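Local coordinates for tungsten-containing formylmethanofuran dehydrogenase 2 subunit C (Methanothermobacter wolfeii, PDB 5T5I), which probably serves as the C subunit of a tungsten enzyme complex that interconverts formylmethanofuran and methanofuran in methane-forming metabolism, at residues Gln11-Lys22 with Asp72-Met83. Numbering follows the deposited sequence.
Sequences QPEVPLEAPNIK and DVYNTKRIGQEM
Tyr74 meets Gln11 obliquely, its CE1 lying 3.6 Å from Gln11 CB, the amide and ring planes steeply inclined. Beyond CB the glutamine bends at chi2 (-91°), which brings its amide against the type I turn Val73-Thr76. There Gln11 OE1 takes two bonds in its carbonyl plane, from Asn75 N (2.9 Å) and, on a lone pair, from Thr76 OG1. With only a methyl group at Gln11, as in an alanine here, the Asn75 N-H and the Thr76 hydroxyl would probably lose their shared acceptor, and a gap is likely to open beside Val73. The Asn75 carboxamide serves the other backbone: ND2 gives a nearly straight bond (174°) to Pro12 O, 2.9 Å away and in the amide plane, and also donates to a water held by Glu13 O.

From here the two segments run as short parallel strands, with Leu16 N bonded to Asn75 O, Lys77 N to Leu16 O and Ala18 N to Lys77 O. On one face Thr76 CG2 packs on Ala18 CB at 3.9 Å; on the other, Lys77 extends past Pro15 to a salt bridge with an acidic side chain of another protein chain. Arg78 lies alongside Glu17, its NE reaching OE2 at 3.2 Å from above the carboxylate plane, while NH2 is fixed by Gln81 OE1 and Tyr97 adds a cation-pi contact. Glu17 OE2 also pairs with a basic side chain of another protein chain.

Further on, Gly80 N bonds Ile21 O. Lys22, bent at chi4 (-89°), brings NZ to 2.8 Å from Gln81 O, and it gives a second bond to Pro19 O, tying the Ala18-Ile21 turn to the turn ending at Gln81.

Strand 16-17 thus lies between strands 38-41 and 76-77; on the far side of 72-83, residues 93-99 form the next layer of the right-handed beta-helix, and Met83 packs between helix 23-26 and strand 87-90.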
# COMPACT_ATOMS: atom_id res chain seq x y z
N GLN C 11 -43.09 35.24 -12.07
CA GLN C 11 -42.09 35.63 -11.08
C GLN C 11 -40.97 36.40 -11.78
O GLN C 11 -40.57 36.02 -12.88
CB GLN C 11 -41.51 34.40 -10.36
CG GLN C 11 -42.46 33.77 -9.36
CD GLN C 11 -42.28 34.33 -7.97
OE1 GLN C 11 -41.37 33.94 -7.23
NE2 GLN C 11 -43.18 35.22 -7.55
N PRO C 12 -40.46 37.49 -11.18
CA PRO C 12 -39.36 38.24 -11.81
C PRO C 12 -38.00 37.56 -11.64
O PRO C 12 -37.84 36.74 -10.72
CB PRO C 12 -39.39 39.58 -11.06
CG PRO C 12 -39.92 39.24 -9.71
CD PRO C 12 -40.85 38.07 -9.87
N GLU C 13 -37.02 37.90 -12.50
CA GLU C 13 -35.64 37.40 -12.38
C GLU C 13 -34.91 38.00 -11.18
O GLU C 13 -34.06 37.33 -10.58
CB GLU C 13 -34.82 37.66 -13.66
CG GLU C 13 -35.21 36.77 -14.83
CD GLU C 13 -34.14 36.61 -15.90
OE1 GLU C 13 -33.22 37.46 -15.97
OE2 GLU C 13 -34.22 35.62 -16.66
N VAL C 14 -35.20 39.28 -10.84
CA VAL C 14 -34.68 39.93 -9.64
C VAL C 14 -35.65 39.45 -8.56
O VAL C 14 -36.84 39.73 -8.69
CB VAL C 14 -34.68 41.47 -9.76
CG1 VAL C 14 -34.33 42.12 -8.42
CG2 VAL C 14 -33.70 41.92 -10.84
N PRO C 15 -35.22 38.70 -7.52
CA PRO C 15 -36.22 38.17 -6.57
C PRO C 15 -37.05 39.18 -5.79
O PRO C 15 -36.66 40.34 -5.63
CB PRO C 15 -35.39 37.31 -5.61
CG PRO C 15 -34.07 37.13 -6.24
CD PRO C 15 -33.86 38.24 -7.20
N LEU C 16 -38.20 38.72 -5.30
CA LEU C 16 -39.08 39.48 -4.42
C LEU C 16 -38.73 39.10 -2.98
O LEU C 16 -38.32 37.96 -2.73
CB LEU C 16 -40.56 39.09 -4.65
CG LEU C 16 -41.13 39.30 -6.06
CD1 LEU C 16 -42.55 38.77 -6.13
CD2 LEU C 16 -41.10 40.76 -6.45
N GLU C 17 -38.90 40.04 -2.05
CA GLU C 17 -38.77 39.77 -0.60
C GLU C 17 -40.14 40.13 -0.05
O GLU C 17 -40.55 41.28 -0.17
CB GLU C 17 -37.68 40.59 0.10
CG GLU C 17 -36.29 40.36 -0.47
CD GLU C 17 -35.14 40.64 0.49
OE1 GLU C 17 -33.98 40.64 0.03
OE2 GLU C 17 -35.40 40.83 1.70
N ALA C 18 -40.85 39.15 0.50
CA ALA C 18 -42.22 39.37 0.96
C ALA C 18 -42.49 38.89 2.39
O ALA C 18 -43.39 38.08 2.62
CB ALA C 18 -43.17 38.70 -0.02
N PRO C 19 -41.79 39.48 3.39
CA PRO C 19 -42.07 39.12 4.80
C PRO C 19 -43.49 39.47 5.25
O PRO C 19 -43.98 38.87 6.21
CB PRO C 19 -41.00 39.91 5.57
CG PRO C 19 -40.70 41.08 4.68
CD PRO C 19 -40.72 40.49 3.31
N ASN C 20 -44.18 40.39 4.55
CA ASN C 20 -45.57 40.75 4.88
C ASN C 20 -46.58 39.68 4.44
O ASN C 20 -47.75 39.80 4.79
CB ASN C 20 -45.94 42.13 4.31
CG ASN C 20 -45.30 43.27 5.06
OD1 ASN C 20 -45.04 43.19 6.25
ND2 ASN C 20 -45.16 44.42 4.41
N ILE C 21 -46.16 38.62 3.70
CA ILE C 21 -47.06 37.51 3.39
C ILE C 21 -47.10 36.61 4.63
O ILE C 21 -46.27 35.72 4.79
CB ILE C 21 -46.71 36.73 2.10
CG1 ILE C 21 -46.81 37.66 0.89
CG2 ILE C 21 -47.69 35.52 1.92
CD1 ILE C 21 -46.29 37.07 -0.44
N LYS C 22 -48.03 36.91 5.52
CA LYS C 22 -48.25 36.13 6.73
C LYS C 22 -49.63 36.42 7.32
O LYS C 22 -50.12 37.55 7.17
CB LYS C 22 -47.15 36.35 7.78
CG LYS C 22 -46.86 37.79 8.17
CD LYS C 22 -45.96 37.81 9.41
CE LYS C 22 -45.27 39.13 9.71
NZ LYS C 22 -43.94 39.24 9.05
N ASP C 72 -46.19 28.50 -8.22
CA ASP C 72 -44.77 28.49 -7.92
C ASP C 72 -44.24 29.89 -7.55
O ASP C 72 -44.42 30.84 -8.32
CB ASP C 72 -44.00 27.90 -9.11
CG ASP C 72 -42.53 27.67 -8.84
OD1 ASP C 72 -42.15 27.58 -7.65
OD2 ASP C 72 -41.76 27.56 -9.81
N VAL C 73 -43.56 30.01 -6.39
CA VAL C 73 -42.96 31.27 -5.95
C VAL C 73 -41.48 31.05 -5.65
O VAL C 73 -40.96 31.49 -4.61
CB VAL C 73 -43.75 31.98 -4.81
CG1 VAL C 73 -45.04 32.57 -5.35
CG2 VAL C 73 -44.03 31.04 -3.64
N TYR C 74 -40.79 30.38 -6.61
CA TYR C 74 -39.37 30.03 -6.53
C TYR C 74 -38.46 31.25 -6.31
O TYR C 74 -37.35 31.08 -5.81
CB TYR C 74 -38.90 29.26 -7.80
CG TYR C 74 -38.66 30.14 -9.01
CD1 TYR C 74 -39.71 30.56 -9.80
CD2 TYR C 74 -37.38 30.61 -9.31
CE1 TYR C 74 -39.50 31.41 -10.89
CE2 TYR C 74 -37.16 31.46 -10.39
CZ TYR C 74 -38.22 31.86 -11.18
OH TYR C 74 -38.05 32.68 -12.26
N ASN C 75 -38.89 32.46 -6.72
CA ASN C 75 -38.11 33.68 -6.56
C ASN C 75 -38.73 34.66 -5.55
O ASN C 75 -38.54 35.87 -5.67
CB ASN C 75 -37.83 34.33 -7.93
CG ASN C 75 -36.35 34.32 -8.30
OD1 ASN C 75 -35.53 33.66 -7.66
ND2 ASN C 75 -35.98 35.05 -9.34
N THR C 76 -39.36 34.12 -4.48
CA THR C 76 -39.94 34.94 -3.40
C THR C 76 -39.35 34.49 -2.08
O THR C 76 -39.50 33.32 -1.68
CB THR C 76 -41.47 34.89 -3.41
OG1 THR C 76 -41.92 35.23 -4.72
CG2 THR C 76 -42.09 35.86 -2.40
N LYS C 77 -38.68 35.44 -1.41
CA LYS C 77 -37.98 35.23 -0.14
C LYS C 77 -38.82 35.69 1.06
O LYS C 77 -39.69 36.55 0.92
CB LYS C 77 -36.66 36.04 -0.15
CG LYS C 77 -35.68 35.62 -1.24
CD LYS C 77 -34.48 36.57 -1.33
CE LYS C 77 -33.48 36.08 -2.35
NZ LYS C 77 -32.34 37.01 -2.50
N ARG C 78 -38.51 35.12 2.24
CA ARG C 78 -39.05 35.49 3.55
C ARG C 78 -40.57 35.27 3.74
O ARG C 78 -41.15 35.87 4.64
CB ARG C 78 -38.67 36.96 3.88
CG ARG C 78 -37.17 37.21 3.81
CD ARG C 78 -36.78 38.61 4.24
NE ARG C 78 -35.34 38.80 4.13
CZ ARG C 78 -34.42 38.42 5.01
NH1 ARG C 78 -33.14 38.66 4.79
NH2 ARG C 78 -34.77 37.79 6.13
N ILE C 79 -41.19 34.36 2.98
CA ILE C 79 -42.62 34.07 3.14
C ILE C 79 -42.84 33.50 4.56
O ILE C 79 -42.10 32.61 4.98
CB ILE C 79 -43.14 33.10 2.04
CG1 ILE C 79 -43.14 33.79 0.65
CG2 ILE C 79 -44.55 32.56 2.37
CD1 ILE C 79 -43.19 32.84 -0.51
N GLY C 80 -43.81 34.06 5.27
CA GLY C 80 -44.15 33.62 6.62
C GLY C 80 -43.19 34.04 7.72
O GLY C 80 -43.32 33.57 8.85
N GLN C 81 -42.24 34.95 7.42
CA GLN C 81 -41.24 35.40 8.39
C GLN C 81 -41.88 35.95 9.66
O GLN C 81 -42.74 36.82 9.57
CB GLN C 81 -40.33 36.47 7.78
CG GLN C 81 -39.21 36.95 8.71
CD GLN C 81 -38.18 37.74 7.96
OE1 GLN C 81 -37.36 37.17 7.24
NE2 GLN C 81 -38.23 39.05 8.07
N GLU C 82 -41.49 35.41 10.83
CA GLU C 82 -41.97 35.85 12.15
C GLU C 82 -43.50 35.74 12.35
O GLU C 82 -44.05 36.44 13.21
CB GLU C 82 -41.47 37.28 12.45
CG GLU C 82 -39.95 37.31 12.58
CD GLU C 82 -39.29 38.67 12.68
OE1 GLU C 82 -39.99 39.70 12.69
OE2 GLU C 82 -38.04 38.70 12.71
N MET C 83 -44.17 34.81 11.65
CA MET C 83 -45.61 34.61 11.84
C MET C 83 -45.86 33.95 13.22
O MET C 83 -44.98 33.25 13.73
CB MET C 83 -46.25 33.82 10.67
CG MET C 83 -45.86 32.35 10.60
SD MET C 83 -46.61 31.53 9.17
CE MET C 83 -48.06 30.90 9.90
O HOH W 1 -33.09 34.80 -10.58
O HOH W 2 -32.54 39.41 2.11